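Local coordinates for kinectin 1 (Kinesin receptor) (PDB 4MU6), which is of unknown function but is a Legionella effector, probably membrane-bound, of which this is the largely helical N-terminal domain, at residues 85-90 / 198-203; 78-83 / 209-214; 95-100 / 188-193; 102-107 / 181-186; 74-79 / 223-228. All coordinates share one frame; numbering follows the deposited sequence.

Contact 1 of 5, residues 85-90 / 198-203; sequences EQDDAE and SQHHTK
D87 and H200 mark the closest approach of two helical segments, 85-90 and 198-203, that run in broadly opposite directions; the CA atoms of D87 and H200 are 8.3 Å apart. Both residues send their CB toward the opposing helix, and in each the next carbon stands anti to the carbonyl carbon and beside the backbone N (chi1 -73° for D87, -74° for H200), which carries the carboxylate and the imidazole into the space between the two backbones. The bond across is a hydrogen bond from H200 ND1 to D87 OD2, 3.2 Å long and somewhat bent. Carboxylate and ring lie nearly in one plane, and the oxygen sits at the edge of the imidazole, in the plane of the ring though off the N-H direction. OD2 of D87 is met on its syn side, slightly out of the carboxylate plane. The CB of H200 comes almost as near, 3.3 Å from D87 OD2, so the oxygen rests against the root of the ring as well as its nitrogen. The same OD2 takes a salt bridge from R204, one turn further along helix 158-217; a carboxylate suits this place because it can serve both donors at once, while a short aspartate fits the narrow gap. The pair is a histidine-carboxylate hydrogen bond bridging two long antiparallel helices, the first in a predicted coiled coil.

Contact 2 of 5, residues 78-83 / 209-214; sequences AEDKIQ and QARIGY
A salt bridge between D80 and R211 carries the direct contact, spanning helices whose backbones stay well apart: the CA atoms of D80 and R211 are 12.4 Å from each other. R211 NH2 reaches D80 OD2 at 3.1 Å, and the bond is nearly straight, 170° at the hydrogen. The oxygen lies exactly in the guanidinium plane, at its edge, but the nitrogen approaches from above the carboxylate plane, and the two flat groups stand nearly perpendicular. Arginine suits such a wide gap because its chain is extended from CG to NE, while the aspartate on the other side needs little length of its own.

Water completes the polar contact. One molecule donates to D80 OD2 at 2.7 Å and accepts from R211 NH1 at 2.9 Å, closing a small ring with the direct bond, so that the guanidinium meets the same oxygen along two routes and its rotation is restrained. The other carboxylate oxygen, D80 OD1, is taken by Q76 NE2 and by a salt bridge to R207 NH2. Two arginines and an amide therefore satisfy a buried carboxylate, which would probably remain ionised there.

Van der Waals contacts come from outside the two segments. The side chain of R211 lies against Y73, Q76 and L77 of helix 43-105, and against T224 in the loop that leads into helix 227-273. The contact thus sits where helix 158-217, close to its C-terminal end, has moved away from helix 43-105, with the start of helix 227-273 beside the gap.

Contact 3 of 5, residues 95-100 / 188-193; sequences KKLKEV and NEIEKR
R193 NH2 is held in a salt bridge by OD1 of D94, and beside that bond L97 CD2 approaches the edge of the R193 guanidinium, 4.3 Å from NH2. The charged group thus borders an apolar patch. At the heart of the patch is I190, a buried residue whose CG1 branch stands anti to the carbonyl carbon (chi1 -78°) and continues outward to put CD1 against the other helix. This one methyl meets L97 CD2 at 3.9 Å and also rests on the backbone, 3.8 Å from K98 N. A long, branched isoleucine suits the place, since it can fill the gap between helices with a single extended arm. K98 contributes the root of its side chain, CB lying 4.1 Å from I190 CD1, while its extended chain carries K98 NZ toward E191, still 5.3 Å from E191 OE2 and too far for a salt bridge. Within helix 95-100, K95 NZ and E99 OE2 form an ordinary salt bridge one turn apart. The axes of the two short segments approach to 10.6 Å, crossing at -156°. Nearly antiparallel helices at this tilt, with I190 buried, L97 partly so and charged residues at the margin, are consistent with a left-handed antiparallel coiled coil.

Contact 4 of 5, residues 102-107 / 181-186; sequences TRELNH and VNNKIK
N183 meets both E104 and L105, touching the one with its amide and the other with its CB. N183 ND2 donates to E104 OE1 at 3.0 Å, and the bond is close to straight at 166°. The acceptor lies in the plane of the amide, yet the nitrogen stands well above the plane of the carboxylate, the two planes being 55° apart. E104 reaches it by an extended chain, its CG trans to the backbone N (chi1 -179°), and the two side chains meet nearly at a right angle. Beside this polar pair, L105 CG packs on N183 CB at 3.9 Å, the side chains sliding past one another in opposite directions. One branch of the leucine, CD1, goes on to the aliphatic part of K184, 4.0 Å from its CG; the lysine chain then bends at chi3 and takes its ammonium away from the apolar patch. The backbones are close here, with 7.0 Å between the CA atoms of L105 and N183, in the antiparallel helical hairpin of the coiled-coil domain, near the end of helix 43-105. An asparagine is short enough for such a gap and still brings a donor to the glutamate. In the next shell, E104 requires ND2 on its side; N183 OD1 then accepts from Q179 NE2, a turn earlier, which steadies the amide. L101 lies against N183, while L105 also touches E180 and L187.

Contact 5 of 5, residues 74-79 / 223-228; sequences KAQLAE and STLSGK
Q76 meets T224, L225 and S226 with successive parts of one bent side chain. Its CG is trans to the backbone N (chi1 -177°), and a turn at chi2 (76°) folds the amide back over the incoming loop. The bend carries OE1 to the backbone of S226: N of S226 lies 2.8 Å from Q76 OE1 in an almost linear bond, 169° at the hydrogen, though the donor sits well above the plane of the amide carbonyl. Lower on the chain, CG of Q76 presses on T224 O at 3.1 Å, a tight approach, and CB of Q76 touches L225 CD2 at 3.6 Å. The CB of L225 points neither to nor from helix 43-105, but its CD2 turns back to Q76.

S226 occupies the N-cap position of helix 227-273. Its OG lies near the bonded amide oxygen, 3.2 Å from Q76 OE1, in a weak interaction, and also caps N of N229 weakly. A water 3.0 Å from S226 OG adds a long, weak link to E79 OE2, while E79 OE1 is bonded to N229 ND2. A serine suits the cap because its short hydroxyl can turn to the backbone.

Q76 OE1 additionally accepts from N229 ND2, and its NE2 is satisfied within helix 43-105. An amide, with an acceptor on one side and a donor on the other, can serve all these partners within a buried site, and it thereby ties the start of a new helix to the middle of helix 43-105 through a neutral side chain set among charged neighbours.

Helix 43-105 supplies the first segment of every contact, in the order 5, 2, 1, 3 and 4 along the chain, while the second segments follow in reverse, so that contact 4 is the innermost of a nested set. Contacts 1 to 4 join it to helix 158-217. The centres of contacts 1 and 2 are about 13 Å apart. Those of contacts 1 and 3 are about 15 Å apart. Contact 5 instead meets the start of helix 227-273; its centre lies about 6 Å from that of contact 2, with which it shares A78 and E79. The result is an elongated antiparallel hairpin within the LegC3 N-terminal coiled-coil domain, with a third helix starting at contact 5.

Contact 1 of 5, residues 85-90 / 198-203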
# COMPACT_ATOMS: atom_id res chain seq x y z
N GLU A 85 4.65 14.99 14.84
CA GLU A 85 4.76 15.40 16.24
C GLU A 85 6.20 15.37 16.74
O GLU A 85 6.61 16.24 17.52
CB GLU A 85 3.88 14.51 17.12
CG GLU A 85 2.41 14.80 16.98
CD GLU A 85 1.57 13.55 17.09
OE1 GLU A 85 2.12 12.50 17.47
OE2 GLU A 85 0.36 13.62 16.78
N GLN A 86 6.95 14.37 16.31
CA GLN A 86 8.36 14.28 16.65
C GLN A 86 9.17 15.38 15.98
O GLN A 86 10.02 16.00 16.62
CB GLN A 86 8.92 12.89 16.33
CG GLN A 86 8.44 11.84 17.30
CD GLN A 86 8.59 10.43 16.79
OE1 GLN A 86 8.77 10.21 15.58
NE2 GLN A 86 8.52 9.46 17.70
N ASP A 87 8.90 15.64 14.71
CA ASP A 87 9.56 16.76 14.05
C ASP A 87 9.22 18.08 14.73
O ASP A 87 10.11 18.89 14.98
CB ASP A 87 9.22 16.82 12.56
CG ASP A 87 9.90 15.73 11.76
OD1 ASP A 87 10.70 14.96 12.34
OD2 ASP A 87 9.64 15.65 10.54
N ASP A 88 7.94 18.30 15.03
CA ASP A 88 7.52 19.54 15.67
C ASP A 88 8.21 19.75 17.00
O ASP A 88 8.67 20.85 17.31
CB ASP A 88 6.00 19.55 15.89
CG ASP A 88 5.22 19.81 14.61
OD1 ASP A 88 5.84 20.17 13.58
OD2 ASP A 88 3.98 19.66 14.63
N ALA A 89 8.30 18.68 17.79
CA ALA A 89 8.94 18.73 19.10
C ALA A 89 10.44 19.00 19.02
O ALA A 89 11.01 19.69 19.88
CB ALA A 89 8.68 17.44 19.86
N GLU A 90 11.10 18.43 18.01
CA GLU A 90 12.52 18.65 17.83
C GLU A 90 12.76 20.09 17.40
O GLU A 90 13.70 20.74 17.86
CB GLU A 90 13.13 17.67 16.82
CG GLU A 90 14.63 17.91 16.58
CD GLU A 90 15.24 17.03 15.48
OE1 GLU A 90 14.83 17.16 14.30
OE2 GLU A 90 16.14 16.22 15.81
N SER A 198 12.50 19.94 7.11
CA SER A 198 11.83 20.59 5.99
C SER A 198 11.55 19.59 4.86
O SER A 198 10.48 19.62 4.23
CB SER A 198 12.67 21.77 5.48
OG SER A 198 12.05 22.36 4.35
N GLN A 199 12.51 18.70 4.63
CA GLN A 199 12.34 17.61 3.67
C GLN A 199 11.24 16.65 4.11
O GLN A 199 10.46 16.22 3.27
CB GLN A 199 13.66 16.86 3.44
CG GLN A 199 14.62 17.59 2.50
CD GLN A 199 16.09 17.20 2.71
OE1 GLN A 199 16.41 16.03 2.94
NE2 GLN A 199 16.98 18.19 2.65
N HIS A 200 11.17 16.32 5.40
CA HIS A 200 10.15 15.38 5.87
C HIS A 200 8.77 15.97 5.65
O HIS A 200 7.81 15.25 5.35
CB HIS A 200 10.30 15.04 7.36
CG HIS A 200 11.45 14.13 7.68
ND1 HIS A 200 11.86 13.89 8.97
CD2 HIS A 200 12.26 13.40 6.88
CE1 HIS A 200 12.88 13.05 8.96
NE2 HIS A 200 13.15 12.75 7.70
N HIS A 201 8.68 17.28 5.83
CA HIS A 201 7.43 18.02 5.72
C HIS A 201 6.93 18.05 4.28
O HIS A 201 5.76 17.77 4.00
CB HIS A 201 7.61 19.45 6.24
CG HIS A 201 6.42 20.32 6.02
ND1 HIS A 201 6.38 21.31 5.06
CD2 HIS A 201 5.21 20.35 6.63
CE1 HIS A 201 5.20 21.91 5.09
NE2 HIS A 201 4.47 21.34 6.03
N THR A 202 7.83 18.39 3.36
CA THR A 202 7.53 18.35 1.94
C THR A 202 6.91 17.00 1.52
O THR A 202 5.84 16.97 0.91
CB THR A 202 8.76 18.72 1.12
OG1 THR A 202 9.08 20.10 1.36
CG2 THR A 202 8.49 18.54 -0.36
N LYS A 203 7.56 15.88 1.87
CA LYS A 203 7.01 14.56 1.55
C LYS A 203 5.64 14.30 2.17
O LYS A 203 4.77 13.71 1.54
CB LYS A 203 8.00 13.44 1.93
CG LYS A 203 9.32 13.52 1.18
CD LYS A 203 10.29 12.48 1.69
CE LYS A 203 11.62 12.59 0.99
NZ LYS A 203 12.58 11.57 1.51

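Contact 2 of 5, residues 78-83 / 209-214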
# COMPACT_ATOMS: atom_id res chain seq x y z
N ALA A 78 -1.15 7.28 9.97
CA ALA A 78 -0.64 7.21 11.34
C ALA A 78 0.89 7.44 11.47
O ALA A 78 1.34 8.13 12.39
CB ALA A 78 -1.06 5.88 11.99
N GLU A 79 1.68 6.88 10.55
CA GLU A 79 3.13 7.10 10.56
C GLU A 79 3.42 8.57 10.38
O GLU A 79 4.28 9.14 11.06
CB GLU A 79 3.81 6.34 9.43
CG GLU A 79 4.40 4.99 9.78
CD GLU A 79 5.09 4.34 8.59
OE1 GLU A 79 4.40 3.64 7.80
OE2 GLU A 79 6.31 4.53 8.43
N ASP A 80 2.71 9.19 9.44
CA ASP A 80 2.91 10.60 9.13
C ASP A 80 2.53 11.52 10.29
O ASP A 80 3.17 12.55 10.48
CB ASP A 80 2.17 10.99 7.86
CG ASP A 80 2.84 10.48 6.61
OD1 ASP A 80 3.87 9.78 6.75
OD2 ASP A 80 2.35 10.74 5.49
N LYS A 81 1.50 11.16 11.05
CA LYS A 81 1.11 11.98 12.21
C LYS A 81 2.13 11.86 13.34
O LYS A 81 2.40 12.83 14.06
CB LYS A 81 -0.30 11.65 12.70
CG LYS A 81 -1.41 12.11 11.75
CD LYS A 81 -2.78 11.56 12.18
CE LYS A 81 -3.87 11.79 11.14
NZ LYS A 81 -5.10 10.99 11.44
N ILE A 82 2.71 10.67 13.50
CA ILE A 82 3.77 10.45 14.47
C ILE A 82 5.02 11.23 14.10
O ILE A 82 5.60 11.91 14.95
CB ILE A 82 4.13 8.95 14.58
CG1 ILE A 82 3.04 8.22 15.36
CG2 ILE A 82 5.48 8.77 15.27
CD1 ILE A 82 2.64 8.92 16.65
N GLN A 83 5.44 11.14 12.84
CA GLN A 83 6.66 11.83 12.41
C GLN A 83 6.48 13.35 12.50
O GLN A 83 7.45 14.08 12.73
CB GLN A 83 7.04 11.42 10.99
CG GLN A 83 8.29 12.10 10.45
CD GLN A 83 8.47 11.89 8.96
OE1 GLN A 83 7.75 12.46 8.12
NE2 GLN A 83 9.45 11.06 8.61
N GLN A 209 -1.49 15.61 -0.37
CA GLN A 209 -2.11 16.04 -1.61
C GLN A 209 -2.74 14.83 -2.31
O GLN A 209 -3.88 14.90 -2.81
CB GLN A 209 -1.08 16.69 -2.52
CG GLN A 209 -1.66 17.19 -3.83
CD GLN A 209 -2.35 18.55 -3.69
OE1 GLN A 209 -2.42 19.11 -2.60
NE2 GLN A 209 -2.85 19.07 -4.80
N ALA A 210 -2.00 13.72 -2.34
CA ALA A 210 -2.49 12.51 -3.00
C ALA A 210 -3.75 12.01 -2.33
O ALA A 210 -4.64 11.45 -2.99
CB ALA A 210 -1.42 11.41 -2.98
N ARG A 211 -3.84 12.19 -1.02
CA ARG A 211 -5.01 11.73 -0.29
C ARG A 211 -6.28 12.44 -0.75
O ARG A 211 -7.35 11.83 -0.79
CB ARG A 211 -4.83 11.83 1.22
CG ARG A 211 -3.78 10.86 1.77
CD ARG A 211 -3.76 10.82 3.29
NE ARG A 211 -2.61 10.08 3.77
CZ ARG A 211 -1.45 10.62 4.15
NH1 ARG A 211 -1.28 11.94 4.15
NH2 ARG A 211 -0.47 9.85 4.54
N ILE A 212 -6.16 13.72 -1.12
CA ILE A 212 -7.30 14.46 -1.66
C ILE A 212 -7.84 13.78 -2.91
O ILE A 212 -9.03 13.63 -3.07
CB ILE A 212 -6.91 15.91 -2.02
CG1 ILE A 212 -6.50 16.70 -0.77
CG2 ILE A 212 -8.05 16.59 -2.76
CD1 ILE A 212 -7.64 16.94 0.21
N GLY A 213 -6.95 13.36 -3.80
CA GLY A 213 -7.35 12.67 -5.01
C GLY A 213 -7.92 11.29 -4.69
O GLY A 213 -8.98 10.92 -5.20
N TYR A 214 -7.22 10.55 -3.84
CA TYR A 214 -7.67 9.19 -3.50
C TYR A 214 -9.04 9.21 -2.84
O TYR A 214 -9.91 8.41 -3.19
CB TYR A 214 -6.65 8.49 -2.60
CG TYR A 214 -7.13 7.15 -2.05
CD1 TYR A 214 -7.17 6.01 -2.86
CD2 TYR A 214 -7.55 7.02 -0.73
CE1 TYR A 214 -7.60 4.79 -2.37
CE2 TYR A 214 -7.97 5.79 -0.23
CZ TYR A 214 -7.99 4.69 -1.05
OH TYR A 214 -8.41 3.48 -0.56
O HOH W 1 1.14 13.14 5.07

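Contact 3 of 5, residues 95-100 / 188-193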
# COMPACT_ATOMS: atom_id res chain seq x y z
N LYS A 95 14.72 25.47 18.33
CA LYS A 95 14.42 26.89 18.39
C LYS A 95 14.97 27.51 19.68
O LYS A 95 15.54 28.60 19.66
CB LYS A 95 12.91 27.10 18.28
CG LYS A 95 12.47 28.55 18.41
CD LYS A 95 10.95 28.67 18.24
CE LYS A 95 10.51 30.13 18.15
NZ LYS A 95 10.63 30.83 19.46
N LYS A 96 14.80 26.80 20.79
CA LYS A 96 15.25 27.28 22.09
C LYS A 96 16.77 27.22 22.18
O LYS A 96 17.41 28.08 22.77
CB LYS A 96 14.63 26.43 23.20
CG LYS A 96 13.10 26.43 23.17
CD LYS A 96 12.51 25.51 24.23
CE LYS A 96 10.98 25.57 24.24
NZ LYS A 96 10.41 24.75 25.35
N LEU A 97 17.36 26.18 21.60
CA LEU A 97 18.79 26.04 21.60
C LEU A 97 19.42 27.14 20.76
O LEU A 97 20.41 27.75 21.15
CB LEU A 97 19.17 24.67 21.07
CG LEU A 97 20.66 24.35 21.14
CD1 LEU A 97 21.17 24.43 22.58
CD2 LEU A 97 20.90 22.97 20.55
N LYS A 98 18.85 27.37 19.58
CA LYS A 98 19.37 28.39 18.67
C LYS A 98 19.39 29.75 19.36
O LYS A 98 20.36 30.49 19.24
CB LYS A 98 18.56 28.44 17.38
CG LYS A 98 18.94 29.58 16.46
CD LYS A 98 18.26 29.43 15.12
CE LYS A 98 18.78 30.46 14.13
NZ LYS A 98 18.40 30.10 12.73
N GLU A 99 18.33 30.06 20.10
CA GLU A 99 18.26 31.30 20.86
C GLU A 99 19.35 31.40 21.94
O GLU A 99 20.00 32.43 22.04
CB GLU A 99 16.89 31.48 21.49
CG GLU A 99 15.79 31.79 20.50
CD GLU A 99 14.40 31.70 21.11
OE1 GLU A 99 14.30 31.45 22.33
OE2 GLU A 99 13.41 31.86 20.36
N VAL A 100 19.54 30.37 22.76
CA VAL A 100 20.56 30.46 23.80
C VAL A 100 21.97 30.53 23.21
O VAL A 100 22.77 31.35 23.64
CB VAL A 100 20.46 29.35 24.89
CG1 VAL A 100 19.14 29.43 25.62
CG2 VAL A 100 20.66 27.97 24.30
N ASN A 188 25.46 25.25 13.29
CA ASN A 188 25.48 24.55 12.01
C ASN A 188 24.71 23.23 12.02
O ASN A 188 23.98 22.93 11.07
CB ASN A 188 26.90 24.31 11.55
CG ASN A 188 27.59 25.58 11.10
OD1 ASN A 188 26.96 26.54 10.64
ND2 ASN A 188 28.91 25.60 11.23
N GLU A 189 24.88 22.43 13.08
CA GLU A 189 24.19 21.15 13.19
C GLU A 189 22.68 21.36 13.34
O GLU A 189 21.90 20.50 12.94
CB GLU A 189 24.72 20.32 14.36
CG GLU A 189 26.09 19.72 14.11
CD GLU A 189 26.78 19.30 15.39
OE1 GLU A 189 26.31 19.71 16.48
OE2 GLU A 189 27.78 18.56 15.31
N ILE A 190 22.29 22.50 13.91
CA ILE A 190 20.88 22.88 13.97
C ILE A 190 20.33 23.13 12.58
O ILE A 190 19.23 22.71 12.26
CB ILE A 190 20.65 24.14 14.84
CG1 ILE A 190 20.70 23.77 16.33
CG2 ILE A 190 19.29 24.78 14.53
CD1 ILE A 190 20.66 24.97 17.24
N GLU A 191 21.11 23.82 11.76
CA GLU A 191 20.67 24.10 10.40
C GLU A 191 20.48 22.80 9.65
O GLU A 191 19.56 22.67 8.84
CB GLU A 191 21.63 25.03 9.66
CG GLU A 191 21.61 26.46 10.19
CD GLU A 191 22.53 27.42 9.42
OE1 GLU A 191 23.66 27.02 9.05
OE2 GLU A 191 22.11 28.58 9.21
N LYS A 192 21.35 21.83 9.92
CA LYS A 192 21.27 20.53 9.26
C LYS A 192 19.99 19.79 9.66
O LYS A 192 19.32 19.20 8.82
CB LYS A 192 22.48 19.66 9.59
CG LYS A 192 23.74 20.06 8.84
CD LYS A 192 24.97 19.27 9.35
CE LYS A 192 24.92 17.81 8.93
NZ LYS A 192 24.83 17.67 7.45
N ARG A 193 19.66 19.83 10.95
CA ARG A 193 18.46 19.17 11.42
C ARG A 193 17.21 19.89 10.93
O ARG A 193 16.18 19.25 10.69
CB ARG A 193 18.45 19.02 12.94
CG ARG A 193 19.50 18.03 13.47
CD ARG A 193 19.26 17.71 14.94
NE ARG A 193 19.27 18.91 15.79
CZ ARG A 193 20.35 19.38 16.40
NH1 ARG A 193 21.52 18.78 16.26
NH2 ARG A 193 20.25 20.47 17.16

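Contact 4 of 5, residues 102-107 / 181-186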
# COMPACT_ATOMS: atom_id res chain seq x y z
N THR A 102 22.89 31.68 20.42
CA THR A 102 23.08 32.94 19.72
C THR A 102 23.19 34.07 20.72
O THR A 102 23.96 35.00 20.52
CB THR A 102 21.92 33.20 18.76
OG1 THR A 102 21.86 32.14 17.80
CG2 THR A 102 22.09 34.53 18.03
N ARG A 103 22.43 33.97 21.80
CA ARG A 103 22.53 34.97 22.85
C ARG A 103 23.93 34.92 23.44
O ARG A 103 24.55 35.96 23.66
CB ARG A 103 21.45 34.72 23.92
CG ARG A 103 21.52 35.64 25.12
CD ARG A 103 20.37 35.36 26.09
NE ARG A 103 19.08 35.51 25.42
CZ ARG A 103 18.18 34.54 25.29
NH1 ARG A 103 18.40 33.33 25.80
NH2 ARG A 103 17.04 34.78 24.65
N GLU A 104 24.47 33.72 23.65
CA GLU A 104 25.84 33.62 24.18
C GLU A 104 26.89 34.16 23.19
O GLU A 104 27.78 34.94 23.57
CB GLU A 104 26.17 32.19 24.57
CG GLU A 104 27.57 32.03 25.14
CD GLU A 104 27.75 30.71 25.87
OE1 GLU A 104 27.13 29.70 25.44
OE2 GLU A 104 28.49 30.68 26.88
N LEU A 105 26.77 33.76 21.93
CA LEU A 105 27.67 34.21 20.87
C LEU A 105 27.75 35.73 20.76
O LEU A 105 28.84 36.28 20.56
CB LEU A 105 27.24 33.64 19.52
CG LEU A 105 27.88 32.34 19.05
CD1 LEU A 105 27.39 32.03 17.65
CD2 LEU A 105 29.39 32.43 19.08
N ASN A 106 26.61 36.41 20.86
CA ASN A 106 26.59 37.87 20.78
C ASN A 106 27.25 38.54 21.98
O ASN A 106 27.48 39.75 21.97
CB ASN A 106 25.16 38.40 20.61
CG ASN A 106 24.50 37.91 19.34
OD1 ASN A 106 25.17 37.69 18.33
ND2 ASN A 106 23.19 37.71 19.39
N HIS A 107 27.55 37.76 23.02
CA HIS A 107 28.17 38.32 24.21
C HIS A 107 29.66 37.99 24.35
O HIS A 107 30.39 38.66 25.07
CB HIS A 107 27.41 37.90 25.47
CG HIS A 107 27.91 38.57 26.72
ND1 HIS A 107 28.10 39.94 26.81
CD2 HIS A 107 28.26 38.06 27.93
CE1 HIS A 107 28.54 40.24 28.02
NE2 HIS A 107 28.65 39.12 28.72
N VAL A 181 33.68 28.90 18.87
CA VAL A 181 33.67 27.97 17.76
C VAL A 181 32.69 26.80 18.02
O VAL A 181 32.01 26.35 17.10
CB VAL A 181 35.08 27.45 17.44
CG1 VAL A 181 35.78 27.09 18.71
CG2 VAL A 181 35.03 26.26 16.51
N ASN A 182 32.61 26.33 19.26
CA ASN A 182 31.65 25.28 19.61
C ASN A 182 30.19 25.67 19.41
O ASN A 182 29.38 24.87 18.90
CB ASN A 182 31.86 24.77 21.04
CG ASN A 182 33.04 23.85 21.14
OD1 ASN A 182 33.52 23.35 20.12
ND2 ASN A 182 33.53 23.63 22.35
N ASN A 183 29.83 26.87 19.82
CA ASN A 183 28.49 27.36 19.58
C ASN A 183 28.23 27.49 18.09
O ASN A 183 27.14 27.23 17.61
CB ASN A 183 28.21 28.67 20.31
CG ASN A 183 28.10 28.47 21.81
OD1 ASN A 183 28.45 27.40 22.32
ND2 ASN A 183 27.61 29.49 22.51
N LYS A 184 29.25 27.87 17.33
CA LYS A 184 29.06 27.94 15.89
C LYS A 184 28.81 26.57 15.27
O LYS A 184 27.96 26.44 14.41
CB LYS A 184 30.20 28.68 15.20
CG LYS A 184 29.96 30.18 15.16
CD LYS A 184 30.89 30.86 14.18
CE LYS A 184 32.15 31.32 14.86
NZ LYS A 184 33.12 31.86 13.87
N ILE A 185 29.54 25.55 15.73
CA ILE A 185 29.31 24.19 15.26
C ILE A 185 27.89 23.74 15.58
O ILE A 185 27.21 23.16 14.74
CB ILE A 185 30.37 23.22 15.83
CG1 ILE A 185 31.73 23.50 15.19
CG2 ILE A 185 29.97 21.75 15.61
CD1 ILE A 185 32.91 22.89 15.92
N LYS A 186 27.42 24.05 16.79
CA LYS A 186 26.09 23.62 17.21
C LYS A 186 25.02 24.36 16.43
O LYS A 186 23.90 23.88 16.27
CB LYS A 186 25.90 23.88 18.72
CG LYS A 186 26.42 22.79 19.63
CD LYS A 186 26.64 23.33 21.03
CE LYS A 186 27.12 22.25 22.00
NZ LYS A 186 27.64 22.87 23.26

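Contact 5 of 5, residues 74-79 / 223-228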
# COMPACT_ATOMS: atom_id res chain seq x y z
N LYS A 74 -4.23 3.82 6.00
CA LYS A 74 -4.37 4.21 7.40
C LYS A 74 -3.04 4.11 8.15
O LYS A 74 -2.77 4.90 9.06
CB LYS A 74 -5.41 3.32 8.09
CG LYS A 74 -6.86 3.52 7.62
CD LYS A 74 -7.78 2.41 8.14
CE LYS A 74 -9.25 2.70 7.83
NZ LYS A 74 -10.15 1.54 8.16
N ALA A 75 -2.24 3.12 7.78
CA ALA A 75 -0.98 2.88 8.45
C ALA A 75 -0.04 4.03 8.11
O ALA A 75 0.62 4.58 8.98
CB ALA A 75 -0.40 1.54 8.04
N GLN A 76 -0.00 4.41 6.83
CA GLN A 76 0.82 5.55 6.42
C GLN A 76 0.38 6.86 7.06
O GLN A 76 1.23 7.69 7.42
CB GLN A 76 0.85 5.72 4.91
CG GLN A 76 1.76 6.86 4.45
CD GLN A 76 3.24 6.50 4.52
OE1 GLN A 76 3.69 5.57 3.85
NE2 GLN A 76 4.00 7.26 5.31
N LEU A 77 -0.93 7.06 7.16
CA LEU A 77 -1.44 8.28 7.78
C LEU A 77 -0.95 8.35 9.22
O LEU A 77 -0.37 9.36 9.63
CB LEU A 77 -2.96 8.38 7.71
CG LEU A 77 -3.53 9.74 8.15
CD1 LEU A 77 -2.90 10.92 7.39
CD2 LEU A 77 -5.05 9.79 8.03
N ALA A 78 -1.15 7.28 9.97
CA ALA A 78 -0.64 7.21 11.34
C ALA A 78 0.89 7.44 11.47
O ALA A 78 1.34 8.13 12.39
CB ALA A 78 -1.06 5.88 11.99
N GLU A 79 1.68 6.88 10.55
CA GLU A 79 3.13 7.10 10.56
C GLU A 79 3.42 8.57 10.38
O GLU A 79 4.28 9.14 11.06
CB GLU A 79 3.81 6.34 9.43
CG GLU A 79 4.40 4.99 9.78
CD GLU A 79 5.09 4.34 8.59
OE1 GLU A 79 4.40 3.64 7.80
OE2 GLU A 79 6.31 4.53 8.43
N SER A 223 0.36 7.00 -4.32
CA SER A 223 1.00 8.29 -4.04
C SER A 223 0.72 8.76 -2.61
O SER A 223 1.30 9.73 -2.14
CB SER A 223 0.61 9.38 -5.05
OG SER A 223 0.94 9.00 -6.38
N THR A 224 -0.15 8.05 -1.89
CA THR A 224 -0.32 8.35 -0.47
C THR A 224 0.66 7.56 0.40
O THR A 224 0.65 7.68 1.62
CB THR A 224 -1.75 8.06 0.02
OG1 THR A 224 -1.92 6.65 0.21
CG2 THR A 224 -2.78 8.57 -1.01
N LEU A 225 1.50 6.73 -0.22
CA LEU A 225 2.41 5.87 0.55
C LEU A 225 3.87 6.17 0.26
O LEU A 225 4.21 6.58 -0.85
CB LEU A 225 2.13 4.39 0.25
CG LEU A 225 0.66 4.00 0.33
CD1 LEU A 225 0.45 2.62 -0.27
CD2 LEU A 225 0.17 4.05 1.77
N SER A 226 4.73 5.91 1.24
CA SER A 226 6.17 5.98 1.03
C SER A 226 6.54 4.83 0.12
O SER A 226 5.76 3.89 -0.02
CB SER A 226 6.90 5.82 2.36
OG SER A 226 6.62 4.54 2.91
N GLY A 227 7.73 4.88 -0.47
CA GLY A 227 8.17 3.85 -1.40
C GLY A 227 8.15 2.46 -0.79
O GLY A 227 7.73 1.48 -1.42
N LYS A 228 8.59 2.37 0.46
CA LYS A 228 8.64 1.11 1.18
C LYS A 228 7.24 0.55 1.43
O LYS A 228 7.03 -0.66 1.36
CB LYS A 228 9.36 1.29 2.51
CG LYS A 228 9.33 0.05 3.40
CD LYS A 228 9.96 0.34 4.76
CE LYS A 228 9.78 -0.82 5.72
NZ LYS A 228 10.53 -0.58 6.99
O HOH W 2 8.05 4.57 5.52